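Long-range contacts in Abbfa_003403 (Acinetobacter baumannii, PDB 4ZXH), which is a four-domain nonribosomal peptide synthetase that probably activates an amino acid, carries it on a phosphopantetheine arm, condenses it and releases the product by a thioesterase: residues 66-71 against 173-178; 152-157 against 292-297; 561-566 against 667-672; 673-678 against 768-773; 1196-1201 against 1222-1227. One frame throughout, in Å; residues are numbered along the deposited sequence.

Following the chain from the N terminus, contact 1 closes a loop of about a hundred residues between the end of helix 56-67 and the turn before helix 179-187. Contact 2 opens inside that loop on helix 152-165 and closes beyond it, so the two cross; Asn176 pairs by backbone with Asn292 and Leu294, joining them within the condensation domain. Contacts 3 and 4 follow in series in the adenylation domain, touching through Thr667 and Glu677: the exit turn of strand 557-560 is tied to 667-672, and the following 673-678 to 768-773. Contact 5 closes a short helical loop in the thioesterase domain, its nearest atoms about 43 Å or more from every other contact.

Contact 1 (66-71 against 173-178); sequences HDYPLL and DAVNGI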
# COMPACT_ATOMS: atom_id res chain seq x y z
N HIS A 66 -35.49 1.32 29.98
CA HIS A 66 -35.38 1.27 31.44
C HIS A 66 -34.95 -0.10 31.95
O HIS A 66 -34.17 -0.20 32.90
CB HIS A 66 -36.73 1.64 32.07
CG HIS A 66 -36.76 1.54 33.56
ND1 HIS A 66 -37.00 0.35 34.22
CD2 HIS A 66 -36.57 2.47 34.52
CE1 HIS A 66 -36.97 0.56 35.52
NE2 HIS A 66 -36.71 1.83 35.73
N ASP A 67 -35.45 -1.16 31.31
CA ASP A 67 -35.19 -2.52 31.76
C ASP A 67 -33.82 -3.09 31.36
O ASP A 67 -33.32 -4.01 32.01
CB ASP A 67 -36.28 -3.46 31.24
CG ASP A 67 -37.61 -3.29 31.96
OD1 ASP A 67 -37.66 -2.61 33.01
OD2 ASP A 67 -38.61 -3.85 31.48
N TYR A 68 -33.23 -2.54 30.30
CA TYR A 68 -31.95 -3.04 29.78
C TYR A 68 -30.90 -1.92 29.76
O TYR A 68 -30.80 -1.17 28.79
CB TYR A 68 -32.14 -3.64 28.38
CG TYR A 68 -33.23 -4.69 28.34
CD1 TYR A 68 -33.30 -5.69 29.33
CD2 TYR A 68 -34.21 -4.68 27.35
CE1 TYR A 68 -34.31 -6.65 29.31
CE2 TYR A 68 -35.22 -5.64 27.32
CZ TYR A 68 -35.27 -6.62 28.30
OH TYR A 68 -36.28 -7.57 28.27
N PRO A 69 -30.11 -1.82 30.84
CA PRO A 69 -29.11 -0.76 31.01
C PRO A 69 -28.11 -0.67 29.85
O PRO A 69 -27.59 0.41 29.60
CB PRO A 69 -28.40 -1.16 32.30
CG PRO A 69 -29.44 -1.92 33.07
CD PRO A 69 -30.21 -2.68 32.04
N LEU A 70 -27.87 -1.77 29.15
CA LEU A 70 -26.98 -1.77 28.00
C LEU A 70 -27.37 -0.69 27.01
O LEU A 70 -26.51 -0.01 26.46
CB LEU A 70 -26.98 -3.14 27.31
CG LEU A 70 -26.00 -3.35 26.15
CD1 LEU A 70 -24.58 -3.16 26.59
CD2 LEU A 70 -26.14 -4.75 25.64
N LEU A 71 -28.67 -0.52 26.82
CA LEU A 71 -29.19 0.45 25.87
C LEU A 71 -28.90 1.91 26.24
O LEU A 71 -29.16 2.80 25.45
CB LEU A 71 -30.70 0.25 25.72
CG LEU A 71 -31.12 -1.02 24.95
CD1 LEU A 71 -32.62 -1.11 24.82
CD2 LEU A 71 -30.48 -1.04 23.57
N ASP A 173 -38.08 -15.77 26.59
CA ASP A 173 -37.23 -15.91 27.77
C ASP A 173 -36.83 -14.54 28.32
O ASP A 173 -36.67 -13.58 27.55
CB ASP A 173 -35.97 -16.72 27.45
CG ASP A 173 -36.26 -18.17 27.19
OD1 ASP A 173 -37.22 -18.71 27.80
OD2 ASP A 173 -35.54 -18.78 26.37
N ALA A 174 -36.66 -14.44 29.63
CA ALA A 174 -36.19 -13.19 30.22
C ALA A 174 -34.80 -12.81 29.69
O ALA A 174 -33.94 -13.66 29.45
CB ALA A 174 -36.17 -13.29 31.73
N VAL A 175 -34.59 -11.51 29.50
CA VAL A 175 -33.36 -11.01 28.93
C VAL A 175 -32.54 -10.30 30.01
O VAL A 175 -33.05 -9.45 30.74
CB VAL A 175 -33.64 -10.03 27.77
CG1 VAL A 175 -32.34 -9.62 27.09
CG2 VAL A 175 -34.60 -10.64 26.76
N ASN A 176 -31.26 -10.65 30.13
CA ASN A 176 -30.40 -9.92 31.05
C ASN A 176 -29.64 -8.81 30.33
O ASN A 176 -28.86 -9.06 29.40
CB ASN A 176 -29.44 -10.87 31.75
CG ASN A 176 -28.69 -10.21 32.90
OD1 ASN A 176 -28.31 -9.04 32.82
ND2 ASN A 176 -28.50 -10.96 33.98
N GLY A 177 -29.86 -7.57 30.77
CA GLY A 177 -29.26 -6.41 30.12
C GLY A 177 -28.24 -5.73 31.02
O GLY A 177 -27.88 -4.59 30.77
N ILE A 178 -27.78 -6.43 32.07
CA ILE A 178 -26.79 -5.90 33.01
C ILE A 178 -25.55 -6.82 33.20
O ILE A 178 -24.52 -6.39 33.75
CB ILE A 178 -27.43 -5.62 34.40
CG1 ILE A 178 -26.51 -4.76 35.27
CG2 ILE A 178 -27.75 -6.91 35.09
CD1 ILE A 178 -26.11 -3.42 34.64
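Val175 lies across the ring of Tyr68, the two side chains crossing at about a right angle, in the N-terminal part of the condensation domain, whose fold is that of the CoA-dependent acyltransferases. CG1 of Val175 is over a face of the ring, and Val175 CB is 3.8 Å from Tyr68 CE1. Tyr68 is the first residue to leave helix 56-67; its CG stands anti to the carbonyl carbon (chi1 -53°), which carries the ring alongside the backbone of Val175, where CE1 comes 3.4 Å from Val175 O. The hydroxyl finds its polar partner in Asp161 on helix 152-165, so the ring is held at its far end by that helix. Asp67 meets the same helix through a salt bridge with Arg165. Beyond the tyrosine, Pro69 and Ile178 meet obliquely, Pro69 CB 4.0 Å from Ile178 CD1, and both also rest on Ile86 of strand 81-87. Gly177 brings its bare backbone close in between, its CA 4.3 Å from that of Tyr68. There Leu70 N donates to Gly177 O over 3.3 Å, lying in the carbonyl plane but with a bent N-H...O angle of 139°.

Contact 2 (152-157 against 292-297); sequences FWSIGL and NALGQF
Ser154 OG is gripped from several directions: it is 2.8 Å from Gly295 O, has Asp151 OD1 as a further close partner, and makes a weak bond with Arg285. The hydroxyl is put there by a chi1 of -67°, beside its own backbone N and facing the 292-297 loop. Next to it along the loop, Leu294 lays CD2 against the helix, 3.5 Å from Ser154 O and 3.9 Å from Ser154 CB. One turn on, Leu157 reaches over the 292-297 backbone with CD1, 3.4 Å from Asn292 C, while its CB is 4.2 Å from Leu294 CD2. Gly295 adopts phi/psi of 156/-179°, angles at which a CB would be pressed against the preceding carbonyl O. Asp151 continues the joint by accepting from Phe297 N through OD2. With helix 152-165 following directly on it and the 292-297 loop bonded to it, Asp151 is the closing aspartate of the HHxxxD motif that marks condensation domains.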
# COMPACT_ATOMS: atom_id res chain seq x y z
N PHE A 152 -25.36 -10.06 17.16
CA PHE A 152 -26.60 -10.50 16.56
C PHE A 152 -27.40 -11.41 17.50
O PHE A 152 -28.63 -11.25 17.60
CB PHE A 152 -26.30 -11.23 15.25
CG PHE A 152 -27.49 -11.39 14.36
CD1 PHE A 152 -28.08 -10.29 13.76
CD2 PHE A 152 -28.02 -12.66 14.12
CE1 PHE A 152 -29.20 -10.44 12.93
CE2 PHE A 152 -29.12 -12.82 13.29
CZ PHE A 152 -29.71 -11.71 12.70
N TRP A 153 -26.74 -12.34 18.18
CA TRP A 153 -27.43 -13.17 19.17
C TRP A 153 -28.24 -12.24 20.09
O TRP A 153 -29.39 -12.53 20.43
CB TRP A 153 -26.44 -14.05 19.97
CG TRP A 153 -27.05 -15.05 20.94
CD1 TRP A 153 -27.18 -14.90 22.29
CD2 TRP A 153 -27.55 -16.36 20.64
NE1 TRP A 153 -27.74 -16.01 22.85
CE2 TRP A 153 -27.98 -16.93 21.86
CE3 TRP A 153 -27.71 -17.10 19.46
CZ2 TRP A 153 -28.56 -18.20 21.94
CZ3 TRP A 153 -28.29 -18.38 19.54
CH2 TRP A 153 -28.71 -18.91 20.77
N SER A 154 -27.67 -11.09 20.45
CA SER A 154 -28.34 -10.11 21.32
C SER A 154 -29.56 -9.51 20.64
O SER A 154 -30.60 -9.30 21.28
CB SER A 154 -27.39 -8.99 21.74
OG SER A 154 -26.37 -9.49 22.59
N ILE A 155 -29.41 -9.22 19.34
CA ILE A 155 -30.52 -8.72 18.54
C ILE A 155 -31.73 -9.65 18.66
O ILE A 155 -32.85 -9.20 18.91
CB ILE A 155 -30.14 -8.59 17.05
CG1 ILE A 155 -29.20 -7.40 16.82
CG2 ILE A 155 -31.38 -8.45 16.19
CD1 ILE A 155 -29.58 -6.17 17.60
N GLY A 156 -31.50 -10.95 18.53
CA GLY A 156 -32.58 -11.90 18.58
C GLY A 156 -33.24 -11.95 19.94
O GLY A 156 -34.44 -12.05 20.06
N LEU A 157 -32.42 -11.89 20.98
CA LEU A 157 -32.94 -11.81 22.33
C LEU A 157 -33.84 -10.59 22.47
O LEU A 157 -34.88 -10.62 23.12
CB LEU A 157 -31.80 -11.74 23.33
CG LEU A 157 -31.03 -13.03 23.61
CD1 LEU A 157 -29.93 -12.72 24.61
CD2 LEU A 157 -31.96 -14.07 24.17
N ASN A 292 -28.79 -15.66 27.90
CA ASN A 292 -29.85 -14.67 27.86
C ASN A 292 -29.31 -13.24 27.94
O ASN A 292 -30.08 -12.28 28.02
CB ASN A 292 -30.84 -14.92 29.00
CG ASN A 292 -30.20 -14.73 30.37
OD1 ASN A 292 -29.00 -14.95 30.56
ND2 ASN A 292 -31.01 -14.31 31.35
N ALA A 293 -27.99 -13.09 27.92
CA ALA A 293 -27.38 -11.78 28.16
C ALA A 293 -27.24 -10.94 26.89
O ALA A 293 -26.77 -11.42 25.85
CB ALA A 293 -26.02 -11.94 28.82
N LEU A 294 -27.63 -9.68 26.99
CA LEU A 294 -27.31 -8.75 25.92
C LEU A 294 -25.83 -8.36 26.01
O LEU A 294 -25.29 -8.22 27.10
CB LEU A 294 -28.18 -7.52 26.01
CG LEU A 294 -29.67 -7.71 25.90
CD1 LEU A 294 -30.32 -6.41 26.25
CD2 LEU A 294 -30.01 -8.12 24.50
N GLY A 295 -25.18 -8.21 24.86
CA GLY A 295 -23.80 -7.76 24.85
C GLY A 295 -23.05 -8.17 23.60
O GLY A 295 -23.61 -8.81 22.71
N GLN A 296 -21.78 -7.80 23.53
CA GLN A 296 -20.94 -8.14 22.39
C GLN A 296 -19.93 -9.20 22.82
O GLN A 296 -18.92 -8.92 23.48
CB GLN A 296 -20.30 -6.86 21.83
CG GLN A 296 -19.05 -6.93 20.95
CD GLN A 296 -18.94 -8.16 20.08
OE1 GLN A 296 -19.94 -8.75 19.67
NE2 GLN A 296 -17.71 -8.52 19.75
N PHE A 297 -20.23 -10.45 22.44
CA PHE A 297 -19.54 -11.63 22.94
C PHE A 297 -18.84 -12.38 21.81
O PHE A 297 -18.10 -13.34 22.04
CB PHE A 297 -20.51 -12.58 23.65
CG PHE A 297 -21.11 -12.01 24.90
CD1 PHE A 297 -20.40 -12.02 26.09
CD2 PHE A 297 -22.39 -11.49 24.89
CE1 PHE A 297 -20.95 -11.51 27.26
CE2 PHE A 297 -22.96 -10.97 26.06
CZ PHE A 297 -22.24 -10.98 27.24

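Contact 3 (561-566 against 667-672); sequences LDPNFP and TTYAFD
Asp562 and Thr668 join two type I beta turns of the adenylation domain, an ANL-family fold: the turn Asp562 to Phe565 starts at the aspartate that ends core motif A2, and Thr668 to Phe671 leads into the FDxS of motif A4. The polar interactions centre on this pair. Thr668 OG1 donates to Asp562 OD2 over 2.6 Å, meeting it on the anti side and 20° out of the carboxylate plane. Each partner also braces its own turn. Asp562 OD1 accepts Asn564 N at 3.1 Å, an Asx turn, while Thr668 OG1 accepts Ala670 N at 3.0 Å, an ST turn, so the threonine oxygen both gives and takes. Its position, anti to the backbone N (chi1 170°), serves both bonds. A second polar group, Tyr669 OH, bonds Leu536 O and Leu538 N, which sets the ring beside the exit of strand 557-560. There Tyr669 OH lies 3.3 Å from Leu561 O and 3.8 Å from CD of Pro563, whose ring crosses the tyrosine at about a right angle. Apolar contacts complete the joint. The Phe565 ring carries Asp562 CB over its centre, 3.6 Å above the plane, and touches Leu570 of helix 567-577 and Ala951. Across the turns, Phe565 CE2 ends 3.8 Å from Ala670 CB.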
# COMPACT_ATOMS: atom_id res chain seq x y z
N LEU A 561 21.59 -7.53 -39.34
CA LEU A 561 22.80 -7.22 -38.59
C LEU A 561 22.95 -5.71 -38.46
O LEU A 561 23.63 -5.07 -39.26
CB LEU A 561 24.03 -7.83 -39.27
CG LEU A 561 23.93 -9.35 -39.45
CD1 LEU A 561 24.77 -9.80 -40.59
CD2 LEU A 561 24.33 -10.05 -38.17
N ASP A 562 22.27 -5.14 -37.48
CA ASP A 562 22.31 -3.70 -37.26
C ASP A 562 23.73 -3.33 -36.87
O ASP A 562 24.25 -3.82 -35.87
CB ASP A 562 21.31 -3.29 -36.18
CG ASP A 562 21.14 -1.79 -36.05
OD1 ASP A 562 22.08 -1.02 -36.39
OD2 ASP A 562 20.06 -1.37 -35.60
N PRO A 563 24.37 -2.45 -37.67
CA PRO A 563 25.80 -2.12 -37.51
C PRO A 563 26.11 -1.28 -36.26
O PRO A 563 27.29 -1.11 -35.94
CB PRO A 563 26.12 -1.32 -38.77
CG PRO A 563 24.82 -0.75 -39.21
CD PRO A 563 23.79 -1.80 -38.85
N ASN A 564 25.09 -0.78 -35.57
CA ASN A 564 25.33 -0.05 -34.33
C ASN A 564 25.39 -0.97 -33.12
O ASN A 564 25.88 -0.57 -32.06
CB ASN A 564 24.28 1.04 -34.14
CG ASN A 564 24.21 1.98 -35.33
OD1 ASN A 564 23.19 2.07 -36.01
ND2 ASN A 564 25.29 2.71 -35.57
N PHE A 565 24.92 -2.20 -33.30
CA PHE A 565 24.97 -3.21 -32.25
C PHE A 565 26.44 -3.57 -31.94
O PHE A 565 27.32 -3.34 -32.76
CB PHE A 565 24.17 -4.46 -32.65
CG PHE A 565 22.66 -4.26 -32.63
CD1 PHE A 565 22.10 -2.99 -32.61
CD2 PHE A 565 21.81 -5.36 -32.62
CE1 PHE A 565 20.72 -2.82 -32.60
CE2 PHE A 565 20.43 -5.21 -32.61
CZ PHE A 565 19.89 -3.93 -32.60
N PRO A 566 26.71 -4.10 -30.73
CA PRO A 566 28.10 -4.46 -30.41
C PRO A 566 28.59 -5.62 -31.26
O PRO A 566 27.81 -6.55 -31.51
CB PRO A 566 28.05 -4.85 -28.93
CG PRO A 566 26.73 -4.30 -28.42
CD PRO A 566 25.80 -4.35 -29.60
N THR A 667 12.24 2.58 -35.99
CA THR A 667 12.67 1.36 -35.32
C THR A 667 13.72 0.62 -36.13
O THR A 667 13.54 0.41 -37.34
CB THR A 667 11.48 0.44 -35.07
OG1 THR A 667 10.43 1.18 -34.44
CG2 THR A 667 11.86 -0.74 -34.20
N THR A 668 14.81 0.22 -35.46
CA THR A 668 15.80 -0.66 -36.07
C THR A 668 15.17 -1.85 -36.79
O THR A 668 14.20 -2.44 -36.32
CB THR A 668 16.80 -1.20 -35.03
OG1 THR A 668 17.59 -2.23 -35.64
CG2 THR A 668 16.09 -1.78 -33.84
N TYR A 669 15.73 -2.22 -37.94
CA TYR A 669 15.19 -3.33 -38.70
C TYR A 669 15.62 -4.65 -38.08
O TYR A 669 15.22 -5.72 -38.54
CB TYR A 669 15.61 -3.26 -40.16
CG TYR A 669 17.11 -3.36 -40.37
CD1 TYR A 669 17.71 -4.58 -40.64
CD2 TYR A 669 17.92 -2.23 -40.29
CE1 TYR A 669 19.08 -4.68 -40.84
CE2 TYR A 669 19.29 -2.32 -40.48
CZ TYR A 669 19.86 -3.55 -40.75
OH TYR A 669 21.22 -3.63 -40.94
N ALA A 670 16.42 -4.57 -37.03
CA ALA A 670 16.77 -5.75 -36.25
C ALA A 670 15.74 -5.99 -35.15
O ALA A 670 15.96 -6.81 -34.27
CB ALA A 670 18.12 -5.60 -35.66
N PHE A 671 14.64 -5.25 -35.22
CA PHE A 671 13.47 -5.44 -34.37
C PHE A 671 12.28 -5.66 -35.30
O PHE A 671 12.06 -4.87 -36.21
CB PHE A 671 13.25 -4.23 -33.47
CG PHE A 671 12.26 -4.44 -32.38
CD1 PHE A 671 11.84 -5.73 -32.03
CD2 PHE A 671 11.72 -3.35 -31.69
CE1 PHE A 671 10.92 -5.92 -31.02
CE2 PHE A 671 10.79 -3.53 -30.67
CZ PHE A 671 10.38 -4.82 -30.33
N ASP A 672 11.54 -6.74 -35.11
CA ASP A 672 10.59 -7.16 -36.15
C ASP A 672 9.50 -6.12 -36.40
O ASP A 672 8.93 -6.10 -37.49
CB ASP A 672 9.96 -8.54 -35.81
CG ASP A 672 9.13 -8.55 -34.52
OD1 ASP A 672 9.12 -7.55 -33.78
OD2 ASP A 672 8.48 -9.58 -34.25

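Contact 4 (673-678 against 768-773); sequences ISILEL and TTVWSS
Ile673 and Val770 press together over one face of Trp771 in the adenylation domain, where the loop after the YGPTE sequence of core motif A5 meets the start of helix 674-679, next to the FDxS of motif A4. The main bump is Ile673 CG2. It sits 3.4 Å above the indole plane, toward the rim, and makes a CH-pi contact with the six-membered ring, 3.9 Å from its centroid and 29° off the normal; CD1 of the same residue brushes Trp771 CZ2. The isoleucine directs CG2 to the ring by holding it anti to the carbonyl carbon, with CG1 tucked between N and C (chi1 76°). Val770 CG1 lies over the same face of Trp771, also toward the rim, and reaches 3.5 Å from Ile673 CA. Its other branch, CG2, comes 4.3 Å from Ile675 CG2, so the valine wedges between the indole and the helix. Phe647 of helix 641-655 touches both Val770 and Leu676. After Trp771 the chain enters strand 773-777 through a classic beta bulge, Ser772 and Ser773 both facing Tyr763. At the rim of the indole, NE1 bonds Gln715 OE1, while Leu676 CD2 stands at the edge, near the ring plane, 4.4 Å from Trp771 NE1.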
# COMPACT_ATOMS: atom_id res chain seq x y z
N ILE A 673 9.23 -5.25 -35.43
CA ILE A 673 8.08 -4.35 -35.56
C ILE A 673 8.34 -3.32 -36.66
O ILE A 673 7.40 -2.74 -37.22
CB ILE A 673 7.74 -3.63 -34.23
CG1 ILE A 673 8.71 -2.50 -33.91
CG2 ILE A 673 7.69 -4.62 -33.07
CD1 ILE A 673 8.34 -1.75 -32.65
N SER A 674 9.61 -3.14 -37.01
CA SER A 674 10.01 -2.26 -38.09
C SER A 674 9.41 -2.69 -39.42
O SER A 674 9.20 -1.87 -40.32
CB SER A 674 11.53 -2.23 -38.22
OG SER A 674 11.99 -3.48 -38.70
N ILE A 675 9.14 -3.99 -39.55
CA ILE A 675 8.44 -4.54 -40.70
C ILE A 675 7.18 -3.73 -41.08
O ILE A 675 6.97 -3.41 -42.24
CB ILE A 675 8.08 -6.03 -40.44
CG1 ILE A 675 9.20 -6.92 -40.92
CG2 ILE A 675 6.82 -6.46 -41.14
CD1 ILE A 675 9.50 -6.71 -42.38
N LEU A 676 6.35 -3.41 -40.08
CA LEU A 676 5.14 -2.62 -40.29
C LEU A 676 5.46 -1.21 -40.79
O LEU A 676 4.77 -0.67 -41.66
CB LEU A 676 4.34 -2.51 -38.99
CG LEU A 676 3.15 -1.56 -39.00
CD1 LEU A 676 2.03 -2.10 -39.87
CD2 LEU A 676 2.67 -1.31 -37.60
N GLU A 677 6.51 -0.63 -40.22
CA GLU A 677 6.90 0.75 -40.50
C GLU A 677 7.48 0.91 -41.90
O GLU A 677 7.26 1.92 -42.57
CB GLU A 677 7.93 1.22 -39.47
CG GLU A 677 7.57 0.91 -38.02
CD GLU A 677 8.65 1.39 -37.05
OE1 GLU A 677 9.72 1.85 -37.52
OE2 GLU A 677 8.43 1.30 -35.83
N LEU A 678 8.24 -0.09 -42.33
CA LEU A 678 8.95 0.00 -43.60
C LEU A 678 8.11 -0.46 -44.81
O LEU A 678 8.45 -0.16 -45.94
CB LEU A 678 10.25 -0.81 -43.52
CG LEU A 678 11.24 -0.35 -42.44
CD1 LEU A 678 12.40 -1.35 -42.27
CD2 LEU A 678 11.78 1.08 -42.71
N THR A 768 5.24 -14.90 -33.03
CA THR A 768 3.92 -14.97 -33.65
C THR A 768 3.70 -13.81 -34.60
O THR A 768 2.56 -13.46 -34.94
CB THR A 768 2.77 -15.02 -32.61
OG1 THR A 768 2.89 -13.93 -31.69
CG2 THR A 768 2.81 -16.32 -31.84
N THR A 769 4.83 -13.23 -35.01
CA THR A 769 4.93 -12.21 -36.08
C THR A 769 4.48 -10.80 -35.69
O THR A 769 3.32 -10.44 -35.85
CB THR A 769 4.18 -12.63 -37.34
OG1 THR A 769 4.56 -13.97 -37.68
CG2 THR A 769 4.51 -11.71 -38.49
N VAL A 770 5.46 -10.01 -35.22
CA VAL A 770 5.32 -8.60 -34.86
C VAL A 770 4.29 -8.35 -33.75
O VAL A 770 4.64 -8.31 -32.58
CB VAL A 770 4.96 -7.72 -36.08
CG1 VAL A 770 5.13 -6.26 -35.70
CG2 VAL A 770 5.86 -8.05 -37.28
N TRP A 771 3.03 -8.17 -34.12
CA TRP A 771 1.99 -8.01 -33.11
C TRP A 771 0.95 -9.12 -33.27
O TRP A 771 0.76 -9.65 -34.37
CB TRP A 771 1.31 -6.64 -33.21
CG TRP A 771 2.23 -5.41 -33.21
CD1 TRP A 771 2.28 -4.43 -34.17
CD2 TRP A 771 3.18 -5.02 -32.19
NE1 TRP A 771 3.21 -3.47 -33.81
CE2 TRP A 771 3.78 -3.81 -32.61
CE3 TRP A 771 3.59 -5.59 -30.97
CZ2 TRP A 771 4.76 -3.15 -31.86
CZ3 TRP A 771 4.57 -4.93 -30.22
CH2 TRP A 771 5.14 -3.73 -30.67
N SER A 772 0.28 -9.47 -32.17
CA SER A 772 -0.77 -10.48 -32.19
C SER A 772 -2.08 -9.99 -31.58
O SER A 772 -3.14 -10.56 -31.86
CB SER A 772 -0.31 -11.75 -31.46
OG SER A 772 0.44 -12.59 -32.31
N SER A 773 -2.02 -8.95 -30.75
CA SER A 773 -3.24 -8.30 -30.29
C SER A 773 -3.06 -6.79 -30.30
O SER A 773 -1.93 -6.29 -30.39
CB SER A 773 -3.64 -8.78 -28.89
OG SER A 773 -2.71 -8.35 -27.91

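Contact 5 (1196-1201 against 1222-1227); sequences KKLTIP and KAINVL
Lys1196 stretches over the end of helix 1210-1223 toward Ile1224 O. From CB the chain leaves beside its own backbone N (chi1 -59°) and runs extended, so that CG carries it onward without a bend. CD is the first atom to press on the other segment, 4.2 Å from Val1226 CG1 and 3.8 Å from Ile1224 O; the lysine and valine side chains run antiparallel past one another. CE keeps alongside the same carbonyl, also at 3.8 Å from Ile1224 O. At the tip, NZ donates to Ile1224 O over 3.0 Å, nearly along the C=O axis at 165°. The ammonium thus meets a carbonyl close to the C-terminal end of a helix, where the dipole would probably favour a positive charge. Two residues on, Leu1198 turns inward and meets Ile1224 obliquely: Leu1198 CB is 3.8 Å from Ile1224 CD1, and both residues rest on Ala1191 of helix 1179-1191. Asn1225 OD1 bonds Arg975, linking this corner to the chain just before helix 977-990. The carbonyl the lysine meets belongs to a Schellman motif that ends the helix, in which Asn1225 takes a positive phi of 69° while Val1226 N returns to Ala1221 O and Asn1225 N to Lys1222 O. This sits in the helical insertion between strands 1157-1163 and 1262-1267, consistent with the lid region of alpha/beta-hydrolase thioesterase domains.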
# COMPACT_ATOMS: atom_id res chain seq x y z
N LYS A 1196 28.81 15.63 19.79
CA LYS A 1196 29.33 16.12 18.53
C LYS A 1196 29.99 17.47 18.70
O LYS A 1196 29.55 18.28 19.51
CB LYS A 1196 28.21 16.20 17.50
CG LYS A 1196 27.55 14.87 17.27
CD LYS A 1196 26.32 14.96 16.38
CE LYS A 1196 25.91 13.57 15.92
NZ LYS A 1196 24.58 13.55 15.25
N LYS A 1197 31.08 17.71 17.97
CA LYS A 1197 31.65 19.05 17.88
C LYS A 1197 31.06 19.75 16.69
O LYS A 1197 31.00 19.21 15.61
CB LYS A 1197 33.18 19.04 17.76
CG LYS A 1197 33.90 18.65 19.03
CD LYS A 1197 35.36 18.40 18.74
CE LYS A 1197 36.17 19.65 18.85
NZ LYS A 1197 36.18 20.07 20.27
N LEU A 1198 30.59 20.96 16.90
CA LEU A 1198 30.23 21.83 15.81
C LEU A 1198 31.07 23.09 15.99
O LEU A 1198 30.90 23.81 16.97
CB LEU A 1198 28.74 22.12 15.82
CG LEU A 1198 28.24 23.10 14.78
CD1 LEU A 1198 28.55 22.56 13.39
CD2 LEU A 1198 26.76 23.33 14.99
N THR A 1199 32.02 23.30 15.09
CA THR A 1199 32.98 24.38 15.20
C THR A 1199 32.76 25.44 14.12
O THR A 1199 33.23 25.31 13.00
CB THR A 1199 34.43 23.87 15.10
OG1 THR A 1199 34.68 22.93 16.15
CG2 THR A 1199 35.40 25.01 15.24
N ILE A 1200 32.02 26.48 14.46
CA ILE A 1200 31.88 27.64 13.60
C ILE A 1200 32.72 28.75 14.24
O ILE A 1200 32.32 29.34 15.24
CB ILE A 1200 30.43 28.10 13.44
CG1 ILE A 1200 29.47 26.92 13.24
CG2 ILE A 1200 30.31 29.06 12.30
CD1 ILE A 1200 29.65 26.22 11.97
N PRO A 1201 33.90 29.01 13.68
CA PRO A 1201 34.77 30.03 14.29
C PRO A 1201 34.15 31.42 14.27
O PRO A 1201 33.55 31.81 13.27
CB PRO A 1201 36.02 29.99 13.40
CG PRO A 1201 35.99 28.63 12.74
CD PRO A 1201 34.53 28.33 12.54
N LYS A 1222 21.66 21.67 11.34
CA LYS A 1222 20.89 20.66 10.63
C LYS A 1222 21.78 19.60 9.98
O LYS A 1222 21.47 18.41 10.01
CB LYS A 1222 20.03 21.32 9.56
CG LYS A 1222 18.76 21.94 10.07
CD LYS A 1222 18.03 22.56 8.91
CE LYS A 1222 16.87 23.42 9.35
NZ LYS A 1222 16.19 23.91 8.12
N ALA A 1223 22.87 20.05 9.37
CA ALA A 1223 23.76 19.16 8.64
C ALA A 1223 24.34 18.04 9.51
O ALA A 1223 24.78 17.02 8.99
CB ALA A 1223 24.84 19.93 8.02
N ILE A 1224 24.36 18.23 10.83
CA ILE A 1224 24.85 17.17 11.70
C ILE A 1224 23.74 16.60 12.56
O ILE A 1224 24.02 15.87 13.49
CB ILE A 1224 25.99 17.62 12.63
CG1 ILE A 1224 25.56 18.83 13.47
CG2 ILE A 1224 27.26 17.87 11.86
CD1 ILE A 1224 26.57 19.23 14.50
N ASN A 1225 22.49 16.96 12.25
CA ASN A 1225 21.31 16.35 12.85
C ASN A 1225 21.08 16.66 14.33
O ASN A 1225 20.57 15.82 15.06
CB ASN A 1225 21.38 14.83 12.67
CG ASN A 1225 20.08 14.21 12.21
OD1 ASN A 1225 19.11 14.91 11.89
ND2 ASN A 1225 20.06 12.89 12.16
N VAL A 1226 21.47 17.86 14.78
CA VAL A 1226 21.11 18.31 16.13
C VAL A 1226 19.93 19.33 16.15
O VAL A 1226 19.53 19.82 17.23
CB VAL A 1226 22.32 18.93 16.86
CG1 VAL A 1226 23.46 17.94 16.88
CG2 VAL A 1226 22.73 20.21 16.19
N LEU A 1227 19.40 19.63 14.97
CA LEU A 1227 18.11 20.28 14.79
C LEU A 1227 17.33 19.60 13.66
O LEU A 1227 17.94 19.06 12.75
CB LEU A 1227 18.26 21.78 14.48
CG LEU A 1227 18.68 22.64 15.66
CD1 LEU A 1227 18.81 24.10 15.23
CD2 LEU A 1227 17.66 22.48 16.78